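Putative DsbA oxidoreductase SCO1869 (Streptomyces coelicolor A3, PDB 3GL5) probably works as a thiol-disulfide oxidoreductase of the DsbA family, with a helical domain built into a thioredoxin fold. Local coordinates at residues A[38-43]-A[115-120]; A[106-111]-A[167-172]. All blocks are in the same frame, centred on the assembly; numbering follows the deposited sequence.

Contacts 1 and 2 lie side by side, their centres about 9 Å apart, and strand 36-42 of contact 1 also reaches contact 2 through S42. Contact 1 sets that strand against the start of helix 116-128; contact 2 crosses helices 101-111 and 166-178. Two probable hydrogen bonds join them: R115 N to A110 O at 2.8 Å, in the turn between consecutive helices, and S42 N to D172 OD2 at 2.9 Å, where the strand meets helix 166-178. H116 ND1 also packs 3.3 Å from K111 CB. The disulfide C13-C16, in a CxxC at a helix start as in thioredoxins, is probably the redox site; L120 of contact 1 lies near it without touching.

Contact 1 (A[38-43]-A[115-120]); sequences VVHRSF and RHEALL
H40 lies against H116 and L120, one helical turn apart, and nearly all of this contact runs through its ring and its CB. The aromatic part is a T-shaped pair: the edge of the H40 ring is turned to the face of H116, with the planes at 67° and the centroids 5.7 Å apart. H40 CB adds a CH-pi contact, 3.8 Å from the centroid of the H116 ring. On the H40 ring itself, L120 CD2 stands over the middle of one face, 3.5 Å from the centroid, a second CH-pi contact.

The polar part is looser. E117 reaches in with an extended chain, CG anti to the backbone N (chi1 -155°), and brings OE1 to 3.7 Å from H40 NE2, in the plane of the ring; NE2 is buried here without a polar partner. A water donates to V38 O at 2.6 Å and to E117 OE1 at 3.3 Å, bridging strand and helix, while E117 OE2 forms a salt bridge with K20.

The strand 36-42, an edge of the thioredoxin sheet within this chain, pairs with strand 3-9; helix 14-28 packs on V38 and H40, and helix 101-111 on H116.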
# COMPACT_ATOMS: atom_id res chain seq x y z
N VAL A 38 2.35 -1.20 -8.58
CA VAL A 38 3.50 -0.29 -8.49
C VAL A 38 3.27 0.66 -7.30
O VAL A 38 2.22 1.30 -7.22
CB VAL A 38 3.66 0.52 -9.77
CG1 VAL A 38 4.84 1.51 -9.67
CG2 VAL A 38 3.85 -0.41 -10.96
N VAL A 39 4.23 0.71 -6.38
CA VAL A 39 4.11 1.56 -5.20
C VAL A 39 5.34 2.48 -5.22
O VAL A 39 6.48 2.01 -5.35
CB VAL A 39 4.08 0.71 -3.90
CG1 VAL A 39 4.18 1.62 -2.61
CG2 VAL A 39 2.84 -0.15 -3.84
N HIS A 40 5.09 3.79 -5.14
CA HIS A 40 6.18 4.77 -5.09
C HIS A 40 6.56 5.06 -3.65
O HIS A 40 5.69 5.07 -2.76
CB HIS A 40 5.84 6.06 -5.84
CG HIS A 40 5.66 5.84 -7.30
ND1 HIS A 40 6.70 5.43 -8.11
CD2 HIS A 40 4.56 5.88 -8.09
CE1 HIS A 40 6.25 5.28 -9.35
NE2 HIS A 40 4.95 5.55 -9.36
N ARG A 41 7.86 5.30 -3.46
CA ARG A 41 8.52 5.34 -2.15
C ARG A 41 9.48 6.51 -2.12
O ARG A 41 10.12 6.81 -3.12
CB ARG A 41 9.36 4.09 -1.99
CG ARG A 41 8.57 2.83 -1.91
CD ARG A 41 8.18 2.72 -0.51
NE ARG A 41 7.71 1.40 -0.24
CZ ARG A 41 7.64 0.89 0.97
NH1 ARG A 41 8.05 1.58 2.05
NH2 ARG A 41 7.17 -0.34 1.10
N SER A 42 9.56 7.19 -0.98
CA SER A 42 10.39 8.38 -0.83
C SER A 42 11.86 8.03 -0.70
O SER A 42 12.22 7.11 0.02
CB SER A 42 10.02 9.12 0.44
OG SER A 42 8.67 9.52 0.42
N PHE A 43 12.71 8.84 -1.31
CA PHE A 43 14.14 8.78 -1.04
C PHE A 43 14.68 10.17 -1.20
O PHE A 43 14.33 10.86 -2.15
CB PHE A 43 14.80 7.83 -2.05
CG PHE A 43 16.27 7.51 -1.74
CD1 PHE A 43 16.60 6.32 -1.11
CD2 PHE A 43 17.30 8.37 -2.15
CE1 PHE A 43 17.96 5.98 -0.83
CE2 PHE A 43 18.67 8.06 -1.90
CZ PHE A 43 18.99 6.86 -1.22
N ARG A 115 -3.72 9.85 -5.17
CA ARG A 115 -3.23 10.69 -6.26
C ARG A 115 -1.71 10.66 -6.35
O ARG A 115 -1.10 11.59 -6.87
CB ARG A 115 -3.73 12.14 -6.12
CG ARG A 115 -5.29 12.29 -5.99
CD ARG A 115 -6.04 12.87 -7.22
NE ARG A 115 -7.16 13.74 -6.78
CZ ARG A 115 -8.29 14.02 -7.46
NH1 ARG A 115 -8.54 13.51 -8.67
NH2 ARG A 115 -9.21 14.81 -6.90
N HIS A 116 -1.09 9.58 -5.86
CA HIS A 116 0.36 9.55 -5.73
C HIS A 116 1.07 9.80 -7.10
O HIS A 116 1.91 10.71 -7.19
CB HIS A 116 0.84 8.26 -5.07
CG HIS A 116 2.24 8.34 -4.53
ND1 HIS A 116 2.72 7.46 -3.59
CD2 HIS A 116 3.26 9.18 -4.82
CE1 HIS A 116 3.97 7.78 -3.29
NE2 HIS A 116 4.33 8.80 -4.04
N GLU A 117 0.68 9.06 -8.13
CA GLU A 117 1.36 9.15 -9.41
C GLU A 117 1.15 10.50 -10.12
O GLU A 117 2.10 11.03 -10.72
CB GLU A 117 1.06 7.95 -10.31
CG GLU A 117 2.20 7.78 -11.30
CD GLU A 117 2.28 6.41 -11.91
OE1 GLU A 117 1.80 5.43 -11.28
OE2 GLU A 117 2.85 6.31 -13.03
N ALA A 118 -0.05 11.07 -9.96
CA ALA A 118 -0.35 12.42 -10.46
C ALA A 118 0.52 13.49 -9.81
O ALA A 118 1.01 14.39 -10.48
CB ALA A 118 -1.86 12.76 -10.32
N LEU A 119 0.75 13.43 -8.51
CA LEU A 119 1.57 14.47 -7.89
C LEU A 119 3.08 14.22 -8.17
O LEU A 119 3.87 15.17 -8.34
CB LEU A 119 1.31 14.60 -6.38
CG LEU A 119 2.02 15.74 -5.65
CD1 LEU A 119 1.66 17.10 -6.24
CD2 LEU A 119 1.79 15.67 -4.11
N LEU A 120 3.45 12.94 -8.22
CA LEU A 120 4.82 12.58 -8.57
C LEU A 120 5.20 13.14 -9.96
O LEU A 120 6.21 13.85 -10.12
CB LEU A 120 5.01 11.07 -8.45
CG LEU A 120 6.40 10.51 -8.74
CD1 LEU A 120 7.48 11.13 -7.81
CD2 LEU A 120 6.37 8.97 -8.70
O HOH W 1 1.48 3.09 -8.98

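Contact 2 (A[106-111]-A[167-172]); sequences LLHLAK and DEVRAD
Two helices of the DsbA-like domain, 101-111 and 166-178, meet here; their segments 106-111 and 167-172 cross almost perpendicularly, at 97° with the segment axes 9.9 Å apart, and H108 carries most of the contact between them. Its CG lies anti to its own carbonyl carbon (chi1 -80°), which sends the ring across to the second helix. There the imidazole rests with one face over backbone, the carbonyl carbon of E168 and the amide N of V169, both offset toward the ring's rim. E168 CB comes to 3.4 Å from H108 ND1, and V169 CG2 packs 3.8 Å from H108 CD2.

Of the polar contacts, H108 NE2 gives D172 OD2 a weak hydrogen bond of 3.0 Å with a bent angle of 124°; the carboxylate meets the ring at its edge. The stronger partner of NE2 is S42 OG, on the strand 36-42. A leucine here has no ring nitrogen, and S42 OG would probably lose a buried partner and the tie between the two helices weaken.

In the DsbA fold a helical domain is inserted into the thioredoxin domain, and D172 ties helix 166-178 to the sheet strand 36-42, its OD1 making a salt bridge with R41. A water also donates to D172 OD2 at 2.7 Å and takes a weak bond from K111 NZ at 3.1 Å, linking the helices a second time. Y165, just before helix 166-178, packs against both H108 and L109.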
# COMPACT_ATOMS: atom_id res chain seq x y z
N LEU A 106 4.38 15.90 0.99
CA LEU A 106 3.21 16.11 0.13
C LEU A 106 2.92 14.93 -0.78
O LEU A 106 1.75 14.68 -1.08
CB LEU A 106 3.32 17.38 -0.71
CG LEU A 106 3.14 18.72 0.01
CD1 LEU A 106 3.36 19.79 -1.06
CD2 LEU A 106 1.75 18.89 0.68
N LEU A 107 3.96 14.20 -1.22
CA LEU A 107 3.71 12.97 -1.97
C LEU A 107 2.95 11.94 -1.11
O LEU A 107 2.16 11.17 -1.64
CB LEU A 107 4.99 12.36 -2.54
CG LEU A 107 5.58 13.17 -3.72
CD1 LEU A 107 7.06 12.80 -3.97
CD2 LEU A 107 4.77 12.93 -5.02
N HIS A 108 3.23 11.92 0.18
CA HIS A 108 2.52 11.04 1.10
C HIS A 108 1.09 11.50 1.35
O HIS A 108 0.21 10.69 1.36
CB HIS A 108 3.32 10.82 2.40
CG HIS A 108 4.39 9.79 2.24
ND1 HIS A 108 4.22 8.47 2.59
CD2 HIS A 108 5.62 9.87 1.67
CE1 HIS A 108 5.32 7.79 2.29
NE2 HIS A 108 6.18 8.62 1.73
N LEU A 109 0.84 12.79 1.51
CA LEU A 109 -0.54 13.31 1.37
C LEU A 109 -1.26 12.75 0.13
O LEU A 109 -2.31 12.09 0.24
CB LEU A 109 -0.57 14.84 1.36
CG LEU A 109 -1.92 15.51 1.06
CD1 LEU A 109 -3.07 14.96 1.95
CD2 LEU A 109 -1.80 17.01 1.25
N ALA A 110 -0.67 12.98 -1.05
CA ALA A 110 -1.15 12.35 -2.29
C ALA A 110 -1.34 10.83 -2.23
O ALA A 110 -2.33 10.31 -2.75
CB ALA A 110 -0.21 12.72 -3.49
N LYS A 111 -0.41 10.09 -1.63
CA LYS A 111 -0.49 8.62 -1.68
C LYS A 111 -1.75 8.19 -0.93
O LYS A 111 -2.44 7.18 -1.28
CB LYS A 111 0.77 8.01 -1.03
CG LYS A 111 0.74 6.49 -0.83
CD LYS A 111 1.71 6.06 0.28
CE LYS A 111 2.48 4.82 -0.14
NZ LYS A 111 2.97 3.99 1.01
N ASP A 167 7.01 11.01 9.45
CA ASP A 167 7.29 9.64 9.88
C ASP A 167 7.28 8.71 8.67
O ASP A 167 8.14 7.81 8.54
CB ASP A 167 6.23 9.17 10.87
CG ASP A 167 6.44 9.72 12.30
OD1 ASP A 167 7.49 10.35 12.62
OD2 ASP A 167 5.55 9.45 13.14
N GLU A 168 6.31 8.96 7.80
CA GLU A 168 6.10 8.19 6.60
C GLU A 168 7.28 8.36 5.63
O GLU A 168 7.75 7.40 5.04
CB GLU A 168 4.79 8.62 5.93
CG GLU A 168 3.53 8.12 6.63
CD GLU A 168 3.18 8.94 7.87
OE1 GLU A 168 3.85 9.94 8.20
OE2 GLU A 168 2.20 8.56 8.51
N VAL A 169 7.75 9.59 5.46
CA VAL A 169 8.93 9.81 4.64
C VAL A 169 10.13 9.04 5.20
O VAL A 169 10.80 8.30 4.46
CB VAL A 169 9.25 11.30 4.50
CG1 VAL A 169 10.59 11.50 3.73
CG2 VAL A 169 8.07 11.96 3.77
N ARG A 170 10.42 9.21 6.49
CA ARG A 170 11.56 8.56 7.09
C ARG A 170 11.42 7.04 6.99
O ARG A 170 12.39 6.37 6.78
CB ARG A 170 11.77 8.99 8.58
CG ARG A 170 12.02 10.45 8.79
CD ARG A 170 13.23 10.94 8.00
NE ARG A 170 13.43 12.38 8.21
CZ ARG A 170 13.88 13.22 7.30
NH1 ARG A 170 14.23 12.76 6.10
NH2 ARG A 170 14.01 14.51 7.58
N ALA A 171 10.21 6.48 7.16
CA ALA A 171 10.04 5.04 7.12
C ALA A 171 10.37 4.48 5.72
O ALA A 171 10.99 3.45 5.61
CB ALA A 171 8.62 4.66 7.55
N ASP A 172 10.01 5.20 4.66
CA ASP A 172 10.38 4.79 3.30
C ASP A 172 11.91 4.84 3.18
O ASP A 172 12.54 3.93 2.63
CB ASP A 172 9.78 5.78 2.30
CG ASP A 172 8.35 5.42 1.88
OD1 ASP A 172 7.77 4.43 2.34
OD2 ASP A 172 7.81 6.15 1.04
O HOH W 2 5.74 4.96 -0.11